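Local structure of GDP-mannose-dependent alpha-(1-6)-phosphatidylinositol monomannoside mannosyltransferase (Corynebacterium glutamicum, 3OKP) at residues A[228-237]-A[253-261]; A[316-324]-A[347-358]. The protein belongs to the GT-B class of glycosyltransferases, enzymes built of two Rossmann-like domains that face each other across a deep cleft. All coordinates share one frame; numbering follows the deposited sequence.

Contact 1 (A[228-237]-A[253-261]); sequences PDAQLLIVGS and QNVKFLGRL. With GDD (guanosine-5'-diphosphate-alpha-D-mannose), chain B.
Strands 231-235 and 255-259 run parallel, 21° apart, with L232, L233 and I234 paired to V255, K256 and F257. L232 N to N254 O and K256 N to L232 O, each 2.8 Å, begin a ladder that I234 continues through K256 O and L258 N. Beyond it the register slips by one residue: G236 N bonds to G259 O, and a water links I234 O, G236 O and G259 N. At the start of the strands the N254 amide turns its NH2 between two carbonyls, A230 O at 2.8 Å from ND2 and P228 O at 2.9 Å, both in the amide plane, which fixes the rotation of the group. Q231, bent at chi2 (-69°), lays its amide beside 253-256: OE1 takes the ammonium of K256, 2.7 Å from NZ, and NE2 donates to a lone pair of Q253 O. On the face of L232 and I234, CD1 of I234 rests against both V255 CG1 and the F257 ring, 3.6 Å from its CE1. On the other face V235 meets L258 and L261. The far end holds GDD: L261 O accepts guanine N1 at 3.0 Å, and the R260 guanidinium lies over the base with one face, C2 being 3.7 Å above its plane. This beta-alpha-beta unit, crossing over through helix 241-247, forms the margin of the six-stranded sheet; strand 200-204 bonds to the far side of 231-235, helix 213-226 packs on L232 and I234, and helix 263-272 on L233 and V235.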
ATOM      1  N   PRO A 228      14.649 -25.985  15.985  1.00  9.19           N
ATOM      2  CA  PRO A 228      14.526 -25.465  17.358  1.00  9.43           C
ATOM      3  C   PRO A 228      14.992 -24.022  17.604  1.00  9.35           C
ATOM      4  O   PRO A 228      14.572 -23.408  18.588  1.00  9.27           O
ATOM      5  CB  PRO A 228      15.367 -26.450  18.178  1.00  9.85           C
ATOM      6  CG  PRO A 228      15.322 -27.714  17.382  1.00 10.17           C
ATOM      7  CD  PRO A 228      15.434 -27.233  15.961  1.00  9.57           C
ATOM      8  N   ASP A 229      15.844 -23.494  16.727  1.00  9.55           N
ATOM      9  CA  ASP A 229      16.336 -22.119  16.862  1.00  9.84           C
ATOM     10  C   ASP A 229      15.611 -21.106  15.958  1.00  9.39           C
ATOM     11  O   ASP A 229      16.027 -19.949  15.857  1.00  9.28           O
ATOM     12  CB  ASP A 229      17.861 -22.060  16.655  1.00 10.16           C
ATOM     13  CG  ASP A 229      18.302 -22.570  15.284  1.00 11.27           C
ATOM     14  OD1 ASP A 229      17.581 -23.386  14.669  1.00 12.30           O
ATOM     15  OD2 ASP A 229      19.383 -22.151  14.817  1.00 13.20           O
ATOM     16  N   ALA A 230      14.522 -21.541  15.322  1.00  9.18           N
ATOM     17  CA  ALA A 230      13.738 -20.680  14.429  1.00  8.78           C
ATOM     18  C   ALA A 230      13.096 -19.521  15.184  1.00  8.68           C
ATOM     19  O   ALA A 230      12.518 -19.710  16.254  1.00  8.79           O
ATOM     20  CB  ALA A 230      12.674 -21.487  13.697  1.00  8.83           C
ATOM     21  N   GLN A 231      13.202 -18.324  14.616  1.00  8.49           N
ATOM     22  CA  GLN A 231      12.681 -17.119  15.249  1.00  8.50           C
ATOM     23  C   GLN A 231      11.627 -16.452  14.382  1.00  8.39           C
ATOM     24  O   GLN A 231      11.865 -16.164  13.199  1.00  8.45           O
ATOM     25  CB  GLN A 231      13.808 -16.123  15.554  1.00  8.44           C
ATOM     26  CG  GLN A 231      14.853 -16.630  16.543  1.00  9.26           C
ATOM     27  CD  GLN A 231      14.312 -16.782  17.958  1.00  9.75           C
ATOM     28  OE1 GLN A 231      13.454 -16.010  18.397  1.00  9.86           O
ATOM     29  NE2 GLN A 231      14.816 -17.776  18.677  1.00 10.10           N
ATOM     30  N   LEU A 232      10.463 -16.221  14.979  1.00  8.29           N
ATOM     31  CA  LEU A 232       9.418 -15.417  14.364  1.00  8.20           C
ATOM     32  C   LEU A 232       9.501 -14.000  14.913  1.00  8.38           C
ATOM     33  O   LEU A 232       9.314 -13.771  16.114  1.00  8.22           O
ATOM     34  CB  LEU A 232       8.032 -16.017  14.627  1.00  8.16           C
ATOM     35  CG  LEU A 232       6.797 -15.230  14.159  1.00  8.18           C
ATOM     36  CD1 LEU A 232       6.802 -14.992  12.648  1.00  8.16           C
ATOM     37  CD2 LEU A 232       5.522 -15.943  14.582  1.00  8.38           C
ATOM     38  N   LEU A 233       9.796 -13.055  14.027  1.00  8.51           N
ATOM     39  CA  LEU A 233       9.890 -11.655  14.413  1.00  8.70           C
ATOM     40  C   LEU A 233       8.603 -10.933  14.058  1.00  8.84           C
ATOM     41  O   LEU A 233       8.251 -10.801  12.885  1.00  8.63           O
ATOM     42  CB  LEU A 233      11.089 -10.978  13.741  1.00  8.82           C
ATOM     43  CG  LEU A 233      12.472 -11.620  13.906  1.00  9.32           C
ATOM     44  CD1 LEU A 233      13.498 -10.833  13.118  1.00  9.90           C
ATOM     45  CD2 LEU A 233      12.883 -11.715  15.377  1.00  9.99           C
ATOM     46  N   ILE A 234       7.901 -10.480  15.088  1.00  9.08           N
ATOM     47  CA  ILE A 234       6.677  -9.722  14.905  1.00  9.32           C
ATOM     48  C   ILE A 234       6.999  -8.234  15.027  1.00  9.63           C
ATOM     49  O   ILE A 234       7.263  -7.721  16.122  1.00  9.67           O
ATOM     50  CB  ILE A 234       5.562 -10.199  15.871  1.00  9.69           C
ATOM     51  CG1 ILE A 234       5.163 -11.641  15.523  1.00  9.63           C
ATOM     52  CG2 ILE A 234       4.353  -9.277  15.797  1.00  9.67           C
ATOM     53  CD1 ILE A 234       4.395 -12.364  16.606  1.00 12.39           C
ATOM     54  N   VAL A 235       7.013  -7.563  13.878  1.00  9.70           N
ATOM     55  CA  VAL A 235       7.370  -6.147  13.796  1.00 10.25           C
ATOM     56  C   VAL A 235       6.116  -5.315  13.563  1.00 10.67           C
ATOM     57  O   VAL A 235       5.388  -5.529  12.589  1.00 10.47           O
ATOM     58  CB  VAL A 235       8.413  -5.881  12.674  1.00 10.25           C
ATOM     59  CG1 VAL A 235       8.748  -4.394  12.572  1.00 10.59           C
ATOM     60  CG2 VAL A 235       9.682  -6.692  12.913  1.00 10.17           C
ATOM     61  N   GLY A 236       5.866  -4.376  14.472  1.00 11.24           N
ATOM     62  CA  GLY A 236       4.714  -3.484  14.369  1.00 11.78           C
ATOM     63  C   GLY A 236       3.985  -3.294  15.684  1.00 12.38           C
ATOM     64  O   GLY A 236       4.361  -3.876  16.707  1.00 12.24           O
ATOM     65  N   SER A 237       2.937  -2.474  15.650  1.00 12.89           N
ATOM     66  CA  SER A 237       2.126  -2.188  16.829  1.00 13.58           C
ATOM     67  C   SER A 237       0.632  -2.261  16.507  1.00 13.73           C
ATOM     68  O   SER A 237       0.232  -2.174  15.342  1.00 13.32           O
ATOM     69  CB  SER A 237       2.491  -0.814  17.409  1.00 14.13           C
ATOM     70  OG  SER A 237       2.291   0.212  16.451  1.00 14.62           O
ATOM     71  N   GLN A 253      10.314 -18.365  23.597  1.00 14.14           N
ATOM     72  CA  GLN A 253      11.737 -18.321  23.260  1.00 13.64           C
ATOM     73  C   GLN A 253      11.985 -18.159  21.760  1.00 12.98           C
ATOM     74  O   GLN A 253      13.075 -17.755  21.351  1.00 12.93           O
ATOM     75  CB  GLN A 253      12.453 -19.578  23.757  1.00 13.81           C
ATOM     76  CG  GLN A 253      12.489 -19.735  25.266  1.00 14.16           C
ATOM     77  CD  GLN A 253      13.162 -21.021  25.688  1.00 14.68           C
ATOM     78  OE1 GLN A 253      12.503 -22.052  25.860  1.00 15.24           O
ATOM     79  NE2 GLN A 253      14.485 -20.980  25.830  1.00 13.18           N
ATOM     80  N   ASN A 254      10.975 -18.476  20.951  1.00 12.21           N
ATOM     81  CA  ASN A 254      11.112 -18.445  19.492  1.00 11.53           C
ATOM     82  C   ASN A 254      10.281 -17.365  18.793  1.00 11.27           C
ATOM     83  O   ASN A 254      10.233 -17.307  17.559  1.00 10.83           O
ATOM     84  CB  ASN A 254      10.772 -19.817  18.904  1.00 11.11           C
ATOM     85  CG  ASN A 254      11.703 -20.908  19.389  1.00 10.89           C
ATOM     86  OD1 ASN A 254      11.548 -21.426  20.495  1.00  9.66           O
ATOM     87  ND2 ASN A 254      12.670 -21.274  18.554  1.00  9.79           N
ATOM     88  N   VAL A 255       9.622 -16.524  19.584  1.00 11.42           N
ATOM     89  CA  VAL A 255       8.790 -15.442  19.059  1.00 11.48           C
ATOM     90  C   VAL A 255       9.222 -14.127  19.701  1.00 11.85           C
ATOM     91  O   VAL A 255       9.274 -14.014  20.929  1.00 12.07           O
ATOM     92  CB  VAL A 255       7.276 -15.698  19.311  1.00 11.64           C
ATOM     93  CG1 VAL A 255       6.434 -14.521  18.831  1.00 11.66           C
ATOM     94  CG2 VAL A 255       6.818 -16.979  18.621  1.00 11.30           C
ATOM     95  N   LYS A 256       9.535 -13.141  18.864  1.00 11.78           N
ATOM     96  CA  LYS A 256       9.988 -11.838  19.341  1.00 12.25           C
ATOM     97  C   LYS A 256       9.037 -10.715  18.926  1.00 12.38           C
ATOM     98  O   LYS A 256       8.783 -10.509  17.734  1.00 12.10           O
ATOM     99  CB  LYS A 256      11.406 -11.541  18.832  1.00 12.38           C
ATOM    100  CG  LYS A 256      12.443 -12.637  19.115  1.00 13.03           C
ATOM    101  CD  LYS A 256      12.876 -12.650  20.577  1.00 15.14           C
ATOM    102  CE  LYS A 256      13.972 -13.680  20.833  1.00 15.59           C
ATOM    103  NZ  LYS A 256      13.443 -15.068  20.899  1.00 15.65           N
ATOM    104  N   PHE A 257       8.512 -10.002  19.922  1.00 12.53           N
ATOM    105  CA  PHE A 257       7.711  -8.806  19.689  1.00 12.61           C
ATOM    106  C   PHE A 257       8.619  -7.587  19.745  1.00 12.95           C
ATOM    107  O   PHE A 257       8.964  -7.099  20.826  1.00 13.26           O
ATOM    108  CB  PHE A 257       6.582  -8.695  20.718  1.00 12.82           C
ATOM    109  CG  PHE A 257       5.527  -9.755  20.576  1.00 12.66           C
ATOM    110  CD1 PHE A 257       4.433  -9.559  19.741  1.00 12.83           C
ATOM    111  CD2 PHE A 257       5.632 -10.956  21.274  1.00 12.69           C
ATOM    112  CE1 PHE A 257       3.454 -10.543  19.607  1.00 12.92           C
ATOM    113  CE2 PHE A 257       4.665 -11.943  21.143  1.00 12.60           C
ATOM    114  CZ  PHE A 257       3.572 -11.737  20.310  1.00 12.60           C
ATOM    115  N   LEU A 258       9.006  -7.101  18.571  1.00 12.91           N
ATOM    116  CA  LEU A 258      10.001  -6.037  18.469  1.00 13.47           C
ATOM    117  C   LEU A 258       9.394  -4.637  18.536  1.00 14.08           C
ATOM    118  O   LEU A 258      10.122  -3.642  18.602  1.00 14.30           O
ATOM    119  CB  LEU A 258      10.836  -6.206  17.188  1.00 13.11           C
ATOM    120  CG  LEU A 258      11.626  -7.509  16.990  1.00 12.94           C
ATOM    121  CD1 LEU A 258      12.416  -7.464  15.686  1.00 12.46           C
ATOM    122  CD2 LEU A 258      12.559  -7.807  18.167  1.00 13.27           C
ATOM    123  N   GLY A 259       8.064  -4.564  18.517  1.00 14.49           N
ATOM    124  CA  GLY A 259       7.355  -3.286  18.516  1.00 15.40           C
ATOM    125  C   GLY A 259       7.461  -2.591  17.173  1.00 15.85           C
ATOM    126  O   GLY A 259       7.863  -3.202  16.176  1.00 15.42           O
ATOM    127  N   ARG A 260       7.096  -1.313  17.138  1.00 16.70           N
ATOM    128  CA  ARG A 260       7.202  -0.542  15.909  1.00 17.50           C
ATOM    129  C   ARG A 260       8.631  -0.032  15.756  1.00 17.68           C
ATOM    130  O   ARG A 260       9.069   0.852  16.496  1.00 18.24           O
ATOM    131  CB  ARG A 260       6.195   0.612  15.884  1.00 18.13           C
ATOM    132  CG  ARG A 260       5.829   1.037  14.477  1.00 19.34           C
ATOM    133  CD  ARG A 260       4.998   2.303  14.427  1.00 22.04           C
ATOM    134  NE  ARG A 260       4.752   2.700  13.041  1.00 23.48           N
ATOM    135  CZ  ARG A 260       5.543   3.505  12.333  1.00 24.51           C
ATOM    136  NH1 ARG A 260       6.641   4.021  12.872  1.00 25.58           N
ATOM    137  NH2 ARG A 260       5.230   3.800  11.080  1.00 24.99           N
ATOM    138  N   LEU A 261       9.359  -0.617  14.808  1.00 17.39           N
ATOM    139  CA  LEU A 261      10.756  -0.260  14.576  1.00 17.60           C
ATOM    140  C   LEU A 261      10.874   1.030  13.778  1.00 18.05           C
ATOM    141  O   LEU A 261       9.950   1.407  13.053  1.00 18.22           O
ATOM    142  CB  LEU A 261      11.490  -1.388  13.837  1.00 17.22           C
ATOM    143  CG  LEU A 261      11.689  -2.758  14.499  1.00 16.67           C
ATOM    144  CD1 LEU A 261      12.395  -3.701  13.530  1.00 16.02           C
ATOM    145  CD2 LEU A 261      12.467  -2.659  15.809  1.00 16.73           C
TER
HETATM  146  N2  GDD B 601       8.433   2.148  10.127  0.50 13.20           N
HETATM  147  C2  GDD B 601       7.629   1.067  10.279  0.50 13.14           C
HETATM  148  N1  GDD B 601       7.721   0.312  11.401  0.50 13.31           N
HETATM  149  N3  GDD B 601       6.742   0.748   9.308  0.50 13.12           N
HETATM  150  C4  GDD B 601       5.931  -0.334   9.444  0.50 13.25           C
HETATM  151  C5  GDD B 601       6.010  -1.115  10.586  0.50 13.22           C
HETATM  152  C6  GDD B 601       6.928  -0.773  11.573  0.50 13.31           C
HETATM  153  O6  GDD B 601       7.022  -1.457  12.614  0.50 13.24           O
HETATM  154  N7  GDD B 601       5.103  -2.105  10.461  0.50 13.32           N
HETATM  155  C8  GDD B 601       4.477  -1.940   9.272  0.50 13.38           C
HETATM  156  N9  GDD B 601       4.984  -0.859   8.659  0.50 13.33           N
HETATM  157  C1' GDD B 601       4.597  -0.313   7.332  0.50 13.14           C
HETATM  158  C2' GDD B 601       5.066  -1.233   6.216  0.50 12.76           C
HETATM  159  O2' GDD B 601       6.425  -0.977   5.853  0.50 12.88           O
HETATM  160  C3' GDD B 601       4.093  -0.926   5.096  0.50 12.71           C
HETATM  161  O3' GDD B 601       4.610   0.117   4.261  0.50 12.17           O
HETATM  162  C4' GDD B 601       2.825  -0.446   5.797  0.50 12.90           C
HETATM  163  O4' GDD B 601       3.181  -0.196   7.164  0.50 12.93           O
HETATM  164  C5' GDD B 601       1.713  -1.491   5.736  0.50 13.17           C
HETATM  165  O5' GDD B 601       0.848  -1.254   4.622  0.50 13.30           O
HETATM  166  PA  GDD B 601       0.052  -2.308   4.021  0.50 13.27           P
HETATM  167  O1A GDD B 601      -0.430  -1.892   2.944  0.50 13.01           O
HETATM  168  O2A GDD B 601       0.770  -3.309   3.774  0.50 12.88           O
HETATM  169  O3A GDD B 601      -1.023  -2.722   4.903  0.50 13.56           O
HETATM  170  PB  GDD B 601      -1.988  -1.823   5.514  0.50 13.50           P
HETATM  171  O2B GDD B 601      -2.295  -0.892   4.739  0.50 13.24           O
HETATM  172  O3B GDD B 601      -3.018  -2.470   5.803  0.50 13.27           O
HETATM  173  O1B GDD B 601      -1.446  -1.278   6.734  0.50 14.16           O
HETATM  174  O   HOH W   1       5.667  -6.170  17.715  1.00 12.02           O

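Contact 2 (A[316-324]-A[347-358]); sequences ETVTPATGL and RRAAMGAAGRAH
The backbones of T322 and M351 come within 4.6 Å, CA to CA, where the turn ahead of strand 323-325 comes down on helix 345-362. CG2 of T322, anti to its own carbonyl carbon, is pressed onto the helix backbone, 3.5 Å from A354 O, while its CB lies by the N and CA of G355. The hydroxyl is turned the other way: OG1 accepts the N-H of T319 at 3.1 Å and also bonds Q300 OE1. T319 O in turn takes both T322 N and G323 N, so the turn is held from inside itself. M351 runs along the neighbouring flank, its CG passing A321 O and its chain bending at chi3 (66°) to bring CE to 3.6 Å from T322 O and from G323 CA. A321 O also receives a CA-H...O contact from M351, and A321 CB touches A354 CB at 4.0 Å. Here the C-terminal Rossmann-like domain of the GT-B fold closes its sheet: 323-325 is an outermost strand, bonded on one side to 306-308. A354 and G355 present small groups to the turn, and no hydrogen bond crosses the contact. H358, one turn beyond A354, carries its imidazole to the start of the turn. T319 CG2 sits over one ring face, 3.7 Å from the centroid in a CH-pi contact, and T317 O lies at the ring edge in plane, 3.3 Å from CE1. Q300 of helix 294-301 ties this end together, OE1 bonding H358 ND1 as well as T322 OG1, and NE2 bonding T317 O. At the other end L324 meets the guanidinium of R347, with CD2 at its edge, while helix 331-342 packs against L324, R347 and M351.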
ATOM      1  N   GLU A 316      -2.258 -11.125  -5.531  1.00 10.14           N
ATOM      2  CA  GLU A 316      -1.863 -10.377  -6.732  1.00 10.30           C
ATOM      3  C   GLU A 316      -0.449  -9.792  -6.650  1.00 10.12           C
ATOM      4  O   GLU A 316       0.110  -9.371  -7.668  1.00 10.06           O
ATOM      5  CB  GLU A 316      -2.861  -9.246  -7.023  1.00 10.60           C
ATOM      6  CG  GLU A 316      -4.283  -9.703  -7.348  1.00 11.02           C
ATOM      7  CD  GLU A 316      -5.259  -8.541  -7.494  1.00 11.17           C
ATOM      8  OE1 GLU A 316      -4.930  -7.562  -8.200  1.00 11.49           O
ATOM      9  OE2 GLU A 316      -6.359  -8.606  -6.901  1.00 10.84           O
ATOM     10  N   THR A 317       0.123  -9.763  -5.448  1.00  9.79           N
ATOM     11  CA  THR A 317       1.453  -9.181  -5.235  1.00  9.66           C
ATOM     12  C   THR A 317       2.598 -10.131  -5.593  1.00  9.83           C
ATOM     13  O   THR A 317       3.718  -9.683  -5.847  1.00  9.82           O
ATOM     14  CB  THR A 317       1.653  -8.706  -3.779  1.00  9.31           C
ATOM     15  OG1 THR A 317       1.559  -9.823  -2.890  1.00  8.66           O
ATOM     16  CG2 THR A 317       0.616  -7.651  -3.397  1.00  9.28           C
ATOM     17  N   VAL A 318       2.310 -11.431  -5.606  1.00 10.04           N
ATOM     18  CA  VAL A 318       3.332 -12.460  -5.825  1.00 10.37           C
ATOM     19  C   VAL A 318       3.076 -13.307  -7.075  1.00 10.93           C
ATOM     20  O   VAL A 318       1.952 -13.372  -7.580  1.00 11.04           O
ATOM     21  CB  VAL A 318       3.481 -13.404  -4.594  1.00 10.20           C
ATOM     22  CG1 VAL A 318       3.957 -12.629  -3.363  1.00  9.86           C
ATOM     23  CG2 VAL A 318       2.175 -14.158  -4.306  1.00 10.04           C
ATOM     24  N   THR A 319       4.139 -13.940  -7.568  1.00 11.38           N
ATOM     25  CA  THR A 319       4.045 -14.926  -8.644  1.00 11.86           C
ATOM     26  C   THR A 319       4.514 -16.273  -8.081  1.00 11.90           C
ATOM     27  O   THR A 319       5.128 -16.301  -7.014  1.00 11.50           O
ATOM     28  CB  THR A 319       4.922 -14.540  -9.868  1.00 12.15           C
ATOM     29  OG1 THR A 319       6.297 -14.819  -9.589  1.00 11.81           O
ATOM     30  CG2 THR A 319       4.759 -13.061 -10.231  1.00 12.40           C
ATOM     31  N   PRO A 320       4.222 -17.393  -8.781  1.00 12.43           N
ATOM     32  CA  PRO A 320       4.737 -18.700  -8.348  1.00 12.56           C
ATOM     33  C   PRO A 320       6.263 -18.743  -8.177  1.00 12.44           C
ATOM     34  O   PRO A 320       6.772 -19.585  -7.436  1.00 12.50           O
ATOM     35  CB  PRO A 320       4.302 -19.636  -9.479  1.00 13.22           C
ATOM     36  CG  PRO A 320       3.087 -18.988 -10.042  1.00 13.37           C
ATOM     37  CD  PRO A 320       3.377 -17.519  -9.984  1.00 12.88           C
ATOM     38  N   ALA A 321       6.978 -17.842  -8.849  1.00 12.27           N
ATOM     39  CA  ALA A 321       8.434 -17.761  -8.718  1.00 12.05           C
ATOM     40  C   ALA A 321       8.899 -17.013  -7.464  1.00 11.43           C
ATOM     41  O   ALA A 321      10.008 -17.240  -6.983  1.00 11.35           O
ATOM     42  CB  ALA A 321       9.048 -17.130  -9.965  1.00 12.41           C
ATOM     43  N   THR A 322       8.057 -16.130  -6.933  1.00 11.12           N
ATOM     44  CA  THR A 322       8.499 -15.193  -5.894  1.00 10.89           C
ATOM     45  C   THR A 322       7.936 -15.474  -4.503  1.00 10.82           C
ATOM     46  O   THR A 322       8.515 -15.058  -3.491  1.00 10.47           O
ATOM     47  CB  THR A 322       8.173 -13.722  -6.268  1.00 10.86           C
ATOM     48  OG1 THR A 322       6.774 -13.470  -6.085  1.00 10.71           O
ATOM     49  CG2 THR A 322       8.570 -13.417  -7.706  1.00 11.01           C
ATOM     50  N   GLY A 323       6.801 -16.166  -4.454  1.00 10.92           N
ATOM     51  CA  GLY A 323       6.083 -16.345  -3.203  1.00 10.89           C
ATOM     52  C   GLY A 323       5.040 -17.442  -3.234  1.00 11.25           C
ATOM     53  O   GLY A 323       4.755 -18.017  -4.285  1.00 11.20           O
ATOM     54  N   LEU A 324       4.479 -17.725  -2.063  1.00 11.37           N
ATOM     55  CA  LEU A 324       3.436 -18.728  -1.917  1.00 11.87           C
ATOM     56  C   LEU A 324       2.206 -18.101  -1.277  1.00 11.90           C
ATOM     57  O   LEU A 324       2.321 -17.215  -0.427  1.00 11.47           O
ATOM     58  CB  LEU A 324       3.941 -19.904  -1.072  1.00 11.99           C
ATOM     59  CG  LEU A 324       5.081 -20.745  -1.667  1.00 12.88           C
ATOM     60  CD1 LEU A 324       5.968 -21.337  -0.576  1.00 13.00           C
ATOM     61  CD2 LEU A 324       4.547 -21.835  -2.592  1.00 13.92           C
ATOM     62  N   ARG A 347      16.280 -22.863  -2.975  1.00 13.96           N
ATOM     63  CA  ARG A 347      14.951 -22.409  -3.359  1.00 13.75           C
ATOM     64  C   ARG A 347      14.695 -20.991  -2.842  1.00 13.12           C
ATOM     65  O   ARG A 347      14.164 -20.151  -3.569  1.00 13.09           O
ATOM     66  CB  ARG A 347      13.888 -23.380  -2.837  1.00 13.84           C
ATOM     67  CG  ARG A 347      12.479 -23.097  -3.322  1.00 14.82           C
ATOM     68  CD  ARG A 347      11.517 -24.156  -2.821  1.00 16.65           C
ATOM     69  NE  ARG A 347      10.130 -23.709  -2.905  1.00 17.99           N
ATOM     70  CZ  ARG A 347       9.098 -24.356  -2.371  1.00 19.05           C
ATOM     71  NH1 ARG A 347       9.282 -25.492  -1.707  1.00 19.37           N
ATOM     72  NH2 ARG A 347       7.875 -23.864  -2.501  1.00 19.38           N
ATOM     73  N   ARG A 348      15.085 -20.731  -1.594  1.00 12.62           N
ATOM     74  CA  ARG A 348      14.948 -19.398  -1.000  1.00 12.12           C
ATOM     75  C   ARG A 348      15.725 -18.341  -1.783  1.00 11.89           C
ATOM     76  O   ARG A 348      15.184 -17.281  -2.100  1.00 11.58           O
ATOM     77  CB  ARG A 348      15.372 -19.397   0.472  1.00 12.05           C
ATOM     78  CG  ARG A 348      14.270 -19.831   1.418  1.00 13.14           C
ATOM     79  CD  ARG A 348      14.622 -19.545   2.870  1.00 15.41           C
ATOM     80  NE  ARG A 348      15.321 -20.670   3.485  1.00 17.58           N
ATOM     81  CZ  ARG A 348      16.606 -20.676   3.828  1.00 18.06           C
ATOM     82  NH1 ARG A 348      17.368 -19.609   3.631  1.00 18.72           N
ATOM     83  NH2 ARG A 348      17.129 -21.762   4.377  1.00 19.21           N
ATOM     84  N   ALA A 349      16.984 -18.643  -2.103  1.00 11.82           N
ATOM     85  CA  ALA A 349      17.818 -17.747  -2.905  1.00 11.73           C
ATOM     86  C   ALA A 349      17.178 -17.449  -4.264  1.00 11.55           C
ATOM     87  O   ALA A 349      17.164 -16.301  -4.704  1.00 11.42           O
ATOM     88  CB  ALA A 349      19.216 -18.328  -3.083  1.00 12.17           C
ATOM     89  N   ALA A 350      16.638 -18.483  -4.908  1.00 11.46           N
ATOM     90  CA  ALA A 350      15.979 -18.346  -6.210  1.00 11.52           C
ATOM     91  C   ALA A 350      14.692 -17.524  -6.132  1.00 11.16           C
ATOM     92  O   ALA A 350      14.437 -16.682  -6.996  1.00 11.02           O
ATOM     93  CB  ALA A 350      15.702 -19.718  -6.822  1.00 11.75           C
ATOM     94  N   MET A 351      13.887 -17.777  -5.101  1.00 10.74           N
ATOM     95  CA  MET A 351      12.640 -17.045  -4.885  1.00 10.88           C
ATOM     96  C   MET A 351      12.884 -15.564  -4.607  1.00 10.26           C
ATOM     97  O   MET A 351      12.224 -14.702  -5.192  1.00 10.15           O
ATOM     98  CB  MET A 351      11.833 -17.668  -3.745  1.00 10.48           C
ATOM     99  CG  MET A 351      11.134 -18.961  -4.122  1.00 11.29           C
ATOM    100  SD  MET A 351      10.228 -19.679  -2.741  1.00 12.38           S
ATOM    101  CE  MET A 351       8.952 -18.452  -2.491  1.00 10.90           C
ATOM    102  N   GLY A 352      13.835 -15.282  -3.720  1.00  9.94           N
ATOM    103  CA  GLY A 352      14.197 -13.908  -3.382  1.00  9.51           C
ATOM    104  C   GLY A 352      14.769 -13.132  -4.553  1.00  9.75           C
ATOM    105  O   GLY A 352      14.442 -11.959  -4.747  1.00  9.67           O
ATOM    106  N   ALA A 353      15.629 -13.784  -5.336  1.00  9.81           N
ATOM    107  CA  ALA A 353      16.146 -13.193  -6.572  1.00 10.12           C
ATOM    108  C   ALA A 353      14.991 -12.859  -7.513  1.00 10.02           C
ATOM    109  O   ALA A 353      14.947 -11.765  -8.090  1.00 10.24           O
ATOM    110  CB  ALA A 353      17.136 -14.133  -7.251  1.00 10.57           C
ATOM    111  N   ALA A 354      14.057 -13.801  -7.650  1.00  9.54           N
ATOM    112  CA  ALA A 354      12.881 -13.616  -8.498  1.00  9.42           C
ATOM    113  C   ALA A 354      11.983 -12.498  -7.970  1.00  9.00           C
ATOM    114  O   ALA A 354      11.409 -11.742  -8.752  1.00  9.13           O
ATOM    115  CB  ALA A 354      12.096 -14.924  -8.637  1.00  9.27           C
ATOM    116  N   GLY A 355      11.873 -12.398  -6.645  1.00  8.66           N
ATOM    117  CA  GLY A 355      11.116 -11.321  -6.002  1.00  8.25           C
ATOM    118  C   GLY A 355      11.653  -9.944  -6.356  1.00  8.53           C
ATOM    119  O   GLY A 355      10.888  -9.045  -6.712  1.00  8.75           O
ATOM    120  N   ARG A 356      12.972  -9.790  -6.260  1.00  8.45           N
ATOM    121  CA  ARG A 356      13.651  -8.541  -6.602  1.00  8.83           C
ATOM    122  C   ARG A 356      13.450  -8.164  -8.072  1.00  9.26           C
ATOM    123  O   ARG A 356      13.130  -7.018  -8.383  1.00  9.44           O
ATOM    124  CB  ARG A 356      15.145  -8.621  -6.248  1.00  8.78           C
ATOM    125  CG  ARG A 356      15.983  -7.403  -6.660  1.00  9.31           C
ATOM    126  CD  ARG A 356      15.593  -6.159  -5.876  1.00  9.07           C
ATOM    127  NE  ARG A 356      16.262  -4.958  -6.370  1.00  9.96           N
ATOM    128  CZ  ARG A 356      16.154  -3.750  -5.820  1.00  9.52           C
ATOM    129  NH1 ARG A 356      15.406  -3.566  -4.738  1.00  8.14           N
ATOM    130  NH2 ARG A 356      16.803  -2.722  -6.351  1.00  9.14           N
ATOM    131  N   ALA A 357      13.632  -9.135  -8.965  1.00  9.65           N
ATOM    132  CA  ALA A 357      13.424  -8.930 -10.398  1.00 10.27           C
ATOM    133  C   ALA A 357      11.973  -8.550 -10.706  1.00 10.48           C
ATOM    134  O   ALA A 357      11.717  -7.688 -11.553  1.00 10.59           O
ATOM    135  CB  ALA A 357      13.830 -10.177 -11.178  1.00 10.51           C
ATOM    136  N   HIS A 358      11.038  -9.191 -10.005  1.00 10.31           N
ATOM    137  CA  HIS A 358       9.604  -8.950 -10.185  1.00 10.71           C
ATOM    138  C   HIS A 358       9.205  -7.502  -9.893  1.00 10.94           C
ATOM    139  O   HIS A 358       8.539  -6.864 -10.713  1.00 11.09           O
ATOM    140  CB  HIS A 358       8.785  -9.922  -9.322  1.00 10.19           C
ATOM    141  CG  HIS A 358       7.302  -9.779  -9.478  1.00 10.48           C
ATOM    142  ND1 HIS A 358       6.447  -9.680  -8.401  1.00 11.01           N
ATOM    143  CD2 HIS A 358       6.521  -9.725 -10.584  1.00 10.84           C
ATOM    144  CE1 HIS A 358       5.205  -9.568  -8.837  1.00 10.47           C
ATOM    145  NE2 HIS A 358       5.223  -9.592 -10.157  1.00 11.00           N
TER

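How the contacts relate
Both contacts belong to the same parallel sheet but lie at its two margins: contact 1 pairs the outermost strand 255-259 with 231-235, and contact 2 sets a helix against the turn leading into the other outermost strand, 323-325. Their centres are 23 Å apart and their nearest atoms about 10 Å, so neither touches the other. Each mixes buried and exposed residues. Contact 1 is carried by backbone hydrogen bonds and polar side chains, and its end grips the guanine of GDD directly; contact 2 has no hydrogen bond across it, relying on methyl groups, the methionine chain and the imidazole ring, with the side chain of T317 about 8 Å from GDD.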